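Local atomic coordinates of sugar ABC transporter, periplasmic sugar-binding protein (Caulobacter crescentus, PDB entry 4IRX), a protein that binds myo-inositol between its two lobes in the periplasm and probably delivers it to an ABC transporter for uptake. Residues A[16-21]-A[43-48]; A[134-139]-A[164-169]. One frame throughout, in Å; residues are numbered along the deposited sequence.

How the contacts relate
Contact 1 closes before contact 2 opens along the chain, and the two lie in different lobes of this periplasmic binding protein. Contact 1 joins the loop after strand 10-15 to the end of strand 40-45, an outermost strand of the mixed sheet. Contact 2 pairs strand 132-138 with strand 164-171, an outermost strand of the separate parallel sheet; helix 144-160 connects the pair. Their centres are 27 Å apart, and their nearest atoms, about 7 Å apart, do not touch. Myo-inositol bridges that gap: Q20 grips it from contact 1 and N139 from contact 2, as expected of a cleft closed over its ligand.

Contact 1. Residues A[16-21]-A[43-48]. With INS (1,2,3,4,5,6-hexahydroxy-cyclohexane), chain C.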
# COMPACT_ATOMS: atom_id res chain seq x y z
N ASN A 16 9.22 4.96 -1.10
CA ASN A 16 8.70 6.16 -0.45
C ASN A 16 9.11 6.33 1.01
O ASN A 16 9.42 7.44 1.43
CB ASN A 16 7.18 6.24 -0.59
CG ASN A 16 6.48 5.00 -0.10
OD1 ASN A 16 6.67 3.93 -0.66
ND2 ASN A 16 5.65 5.14 0.93
N ASP A 17 9.09 5.25 1.79
CA ASP A 17 9.37 5.31 3.22
C ASP A 17 9.63 3.90 3.73
O ASP A 17 8.69 3.12 3.93
CB ASP A 17 8.18 5.91 3.97
CG ASP A 17 8.47 6.15 5.45
OD1 ASP A 17 9.53 5.71 5.93
OD2 ASP A 17 7.63 6.78 6.13
N LEU A 18 10.91 3.57 3.95
CA LEU A 18 11.29 2.24 4.43
C LEU A 18 11.15 2.07 5.94
O LEU A 18 11.58 1.07 6.49
CB LEU A 18 12.67 1.81 3.91
CG LEU A 18 12.64 1.20 2.51
CD1 LEU A 18 14.04 1.14 1.90
CD2 LEU A 18 12.07 -0.21 2.60
N SER A 19 10.51 3.02 6.60
CA SER A 19 10.08 2.78 7.97
C SER A 19 8.72 2.07 8.04
O SER A 19 8.28 1.67 9.13
CB SER A 19 10.06 4.08 8.77
OG SER A 19 8.98 4.89 8.36
N GLN A 20 8.05 1.89 6.89
CA GLN A 20 6.77 1.18 6.87
C GLN A 20 7.00 -0.32 6.79
O GLN A 20 7.72 -0.79 5.90
CB GLN A 20 5.92 1.59 5.67
CG GLN A 20 5.47 3.03 5.66
CD GLN A 20 4.42 3.31 4.63
OE1 GLN A 20 3.77 2.40 4.13
NE2 GLN A 20 4.27 4.57 4.27
N PRO A 21 6.38 -1.09 7.69
CA PRO A 21 6.56 -2.55 7.72
C PRO A 21 6.23 -3.23 6.40
O PRO A 21 6.92 -4.18 6.04
CB PRO A 21 5.57 -3.02 8.78
CG PRO A 21 5.22 -1.82 9.57
CD PRO A 21 5.52 -0.60 8.78
N VAL A 43 19.10 0.43 -3.41
CA VAL A 43 17.83 0.80 -2.76
C VAL A 43 17.94 2.13 -2.06
O VAL A 43 18.84 2.32 -1.24
CB VAL A 43 17.44 -0.26 -1.73
CG1 VAL A 43 16.22 0.18 -0.93
CG2 VAL A 43 17.21 -1.60 -2.45
N LEU A 44 17.05 3.05 -2.41
CA LEU A 44 17.04 4.38 -1.83
C LEU A 44 15.76 4.57 -1.03
O LEU A 44 14.67 4.14 -1.46
CB LEU A 44 17.13 5.44 -2.92
CG LEU A 44 18.22 5.24 -3.99
CD1 LEU A 44 18.13 6.33 -5.07
CD2 LEU A 44 19.58 5.20 -3.33
N ASP A 45 15.87 5.21 0.13
CA ASP A 45 14.72 5.50 0.99
C ASP A 45 14.42 6.99 0.92
O ASP A 45 15.26 7.82 1.28
CB ASP A 45 15.05 5.08 2.41
CG ASP A 45 13.91 5.31 3.38
OD1 ASP A 45 12.77 5.58 2.92
OD2 ASP A 45 14.15 5.20 4.60
N ALA A 46 13.23 7.35 0.45
CA ALA A 46 12.85 8.76 0.38
C ALA A 46 12.48 9.34 1.73
O ALA A 46 12.32 10.56 1.83
CB ALA A 46 11.71 9.00 -0.63
N GLN A 47 12.33 8.49 2.74
CA GLN A 47 12.04 8.97 4.09
C GLN A 47 10.81 9.88 4.08
O GLN A 47 10.77 10.92 4.76
CB GLN A 47 13.27 9.70 4.66
CG GLN A 47 14.44 8.77 4.93
CD GLN A 47 15.74 9.52 5.11
OE1 GLN A 47 15.76 10.75 5.12
NE2 GLN A 47 16.84 8.79 5.29
N ASN A 48 9.81 9.48 3.29
CA ASN A 48 8.56 10.23 3.11
C ASN A 48 8.75 11.69 2.70
O ASN A 48 7.97 12.56 3.11
CB ASN A 48 7.70 10.19 4.38
CG ASN A 48 6.24 10.53 4.11
OD1 ASN A 48 5.68 10.09 3.11
ND2 ASN A 48 5.63 11.34 4.98
C1 INS C . 0.71 0.01 0.52
C2 INS C . 0.49 -0.64 1.84
C3 INS C . 1.20 0.17 2.90
C4 INS C . 0.64 1.55 2.95
C5 INS C . 0.88 2.25 1.66
C6 INS C . 0.28 1.47 0.51
O1 INS C . 0.04 -0.70 -0.49
O2 INS C . -0.88 -0.74 2.10
O3 INS C . 1.09 -0.46 4.16
O4 INS C . 1.18 2.27 4.01
O5 INS C . 0.35 3.53 1.73
O6 INS C . 0.47 2.12 -0.71
O HOH W 1 5.27 7.75 2.43
O HOH W 2 12.42 6.13 6.49
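The side chain of D45 swings out with CG opposite its own backbone N (chi1 -178°), carrying OD1 to L18 N. D17 is extended in the same sense (chi1 -174°), and its OD1 gathers S19 N and S19 OG from one face of the carboxylate. D45 OD1 takes its two amides from opposite faces: L18 N at 2.9 Å, 52° out of the carboxylate plane, and Q47 N, which closes an Asx turn. D17 OD1 forms the matching Asx turn with S19 N. D17 OD1 and D45 OD1 lie 4.4 Å apart, and a water donates to D17 OD1 and D45 OD2, which probably eases their repulsion. Alongside this, the main chains join directly: N48 N bonds to N16 O at 2.8 Å, in the carbonyl plane, while the L18 and V43 side chains cross at about a right angle, L18 CD1 3.7 Å from V43 CG1. An alanine in place of D45 would probably leave L18 N and Q47 N without their shared acceptor and free the loop at L18 to shift against 43-48. D17 OD2 forms a salt bridge with K175 of the other lobe. At the helix N-cap, Q20 OE1 accepts from myo-inositol O4 at 2.6 Å, and Q20 NE2 bonds to D140 OD2. The chemistry thus implies a loop fixed by two carboxylates that gather main-chain N-H groups, presenting an amide to the ligand and a charge across the cleft.

Contact 2. Residues A[134-139]-A[164-169]; sequences VVVITN and FKIVTE. With INS (1,2,3,4,5,6-hexahydroxy-cyclohexane), chain C.
V134 and I166 pair in parallel, V134 N giving its hydrogen to K165 O (2.8 Å) and V134 O taking that of V167 N, but a beta bulge at V167 adds one residue, and V136 N then reaches T168 O at 3.1 Å, with V136 now opposite E169. On the face carrying V134, V136, I166 and E169, V136 CG2 meets I166 CG2 at 4.1 Å, and V136 lies alongside E169 with V136 CB 4.0 Å from E169 CG. The T138 side chain crosses that of E169 at about a right angle, T138 CG2 meeting E169 CG. E169 owes this to its CG standing opposite the backbone N (chi1 176°) and an extended chain, whose OE1 is hydrogen-bonded to H154 NE2 on helix 144-160, the helix packed over this face. At the bulge, V167 CG2 sits 3.6 Å from V135 CG2, the two side chains roughly perpendicular. Past the strand end, N139 ND2 points almost straight at myo-inositol O5 (2.8 Å, 174°). The pair forms the two strands of a beta-alpha-beta unit completed by helix 144-160: main-chain bonds and branched apolar side chains fix the strand, whose carboxyl end delivers a polar amide to the sugar-alcohol pocket.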
# COMPACT_ATOMS: atom_id res chain seq x y z
N VAL A 134 -19.68 3.41 10.15
CA VAL A 134 -18.34 3.09 9.69
C VAL A 134 -17.38 4.26 9.87
O VAL A 134 -17.71 5.41 9.55
CB VAL A 134 -18.39 2.70 8.17
CG1 VAL A 134 -17.00 2.32 7.63
CG2 VAL A 134 -19.38 1.56 7.93
N VAL A 135 -16.19 3.96 10.37
CA VAL A 135 -15.08 4.91 10.42
C VAL A 135 -14.06 4.48 9.39
O VAL A 135 -13.75 3.29 9.29
CB VAL A 135 -14.44 4.91 11.84
CG1 VAL A 135 -13.13 5.74 11.87
CG2 VAL A 135 -15.42 5.49 12.83
N VAL A 136 -13.52 5.42 8.62
CA VAL A 136 -12.49 5.09 7.63
C VAL A 136 -11.19 5.80 8.01
O VAL A 136 -11.18 7.01 8.21
CB VAL A 136 -12.95 5.47 6.18
CG1 VAL A 136 -11.86 5.08 5.14
CG2 VAL A 136 -14.28 4.80 5.87
N ILE A 137 -10.13 5.01 8.20
CA ILE A 137 -8.80 5.54 8.53
C ILE A 137 -7.89 5.28 7.33
O ILE A 137 -7.63 4.13 6.96
CB ILE A 137 -8.20 4.85 9.78
CG1 ILE A 137 -9.16 4.94 10.97
CG2 ILE A 137 -6.82 5.43 10.08
CD1 ILE A 137 -9.35 6.33 11.52
N THR A 138 -7.43 6.34 6.68
CA THR A 138 -6.75 6.21 5.38
C THR A 138 -5.23 6.17 5.50
O THR A 138 -4.65 6.68 6.47
CB THR A 138 -7.13 7.34 4.39
OG1 THR A 138 -6.52 8.58 4.81
CG2 THR A 138 -8.65 7.52 4.33
N ASN A 139 -4.60 5.52 4.52
CA ASN A 139 -3.15 5.49 4.41
C ASN A 139 -2.60 6.70 3.63
O ASN A 139 -3.38 7.47 3.07
CB ASN A 139 -2.74 4.20 3.69
CG ASN A 139 -3.28 4.12 2.26
OD1 ASN A 139 -4.49 4.24 2.05
ND2 ASN A 139 -2.39 3.89 1.28
N PHE A 164 -25.75 2.97 5.51
CA PHE A 164 -24.32 2.73 5.74
C PHE A 164 -23.64 4.06 5.90
O PHE A 164 -23.38 4.74 4.92
CB PHE A 164 -23.73 1.91 4.60
CG PHE A 164 -24.35 0.55 4.52
CD1 PHE A 164 -23.84 -0.50 5.25
CD2 PHE A 164 -25.52 0.35 3.79
CE1 PHE A 164 -24.45 -1.74 5.23
CE2 PHE A 164 -26.14 -0.91 3.76
CZ PHE A 164 -25.60 -1.95 4.48
N LYS A 165 -23.37 4.46 7.13
CA LYS A 165 -22.91 5.82 7.36
C LYS A 165 -21.42 5.91 7.56
O LYS A 165 -20.85 5.22 8.41
CB LYS A 165 -23.64 6.42 8.56
CG LYS A 165 -25.16 6.43 8.33
CD LYS A 165 -25.95 7.19 9.38
CE LYS A 165 -27.45 7.00 9.12
NZ LYS A 165 -27.91 7.63 7.84
N ILE A 166 -20.77 6.77 6.78
CA ILE A 166 -19.37 7.08 7.03
C ILE A 166 -19.37 8.21 8.04
O ILE A 166 -19.57 9.37 7.69
CB ILE A 166 -18.59 7.45 5.75
CG1 ILE A 166 -18.63 6.29 4.75
CG2 ILE A 166 -17.14 7.77 6.10
CD1 ILE A 166 -17.88 6.57 3.43
N VAL A 167 -19.21 7.84 9.31
CA VAL A 167 -19.33 8.81 10.40
C VAL A 167 -18.16 9.77 10.41
O VAL A 167 -18.35 10.97 10.62
CB VAL A 167 -19.54 8.10 11.73
CG1 VAL A 167 -20.88 7.41 11.75
CG2 VAL A 167 -18.48 7.06 11.94
N THR A 168 -16.95 9.27 10.15
CA THR A 168 -15.84 10.16 9.86
C THR A 168 -14.80 9.42 9.03
O THR A 168 -14.73 8.19 9.04
CB THR A 168 -15.24 10.78 11.13
OG1 THR A 168 -14.23 11.73 10.78
CG2 THR A 168 -14.66 9.73 12.01
N GLU A 169 -14.07 10.18 8.24
CA GLU A 169 -12.99 9.64 7.42
C GLU A 169 -11.77 10.51 7.68
O GLU A 169 -11.83 11.74 7.47
CB GLU A 169 -13.41 9.65 5.95
CG GLU A 169 -12.35 9.20 4.95
CD GLU A 169 -12.92 9.08 3.54
OE1 GLU A 169 -13.94 8.37 3.35
OE2 GLU A 169 -12.36 9.72 2.63
C1 INS C . 0.71 0.01 0.52
C2 INS C . 0.49 -0.64 1.84
C3 INS C . 1.20 0.17 2.90
C4 INS C . 0.64 1.55 2.95
C5 INS C . 0.88 2.25 1.66
C6 INS C . 0.28 1.47 0.51
O1 INS C . 0.04 -0.70 -0.49
O2 INS C . -0.88 -0.74 2.10
O3 INS C . 1.09 -0.46 4.16
O4 INS C . 1.18 2.27 4.01
O5 INS C . 0.35 3.53 1.73
O6 INS C . 0.47 2.12 -0.71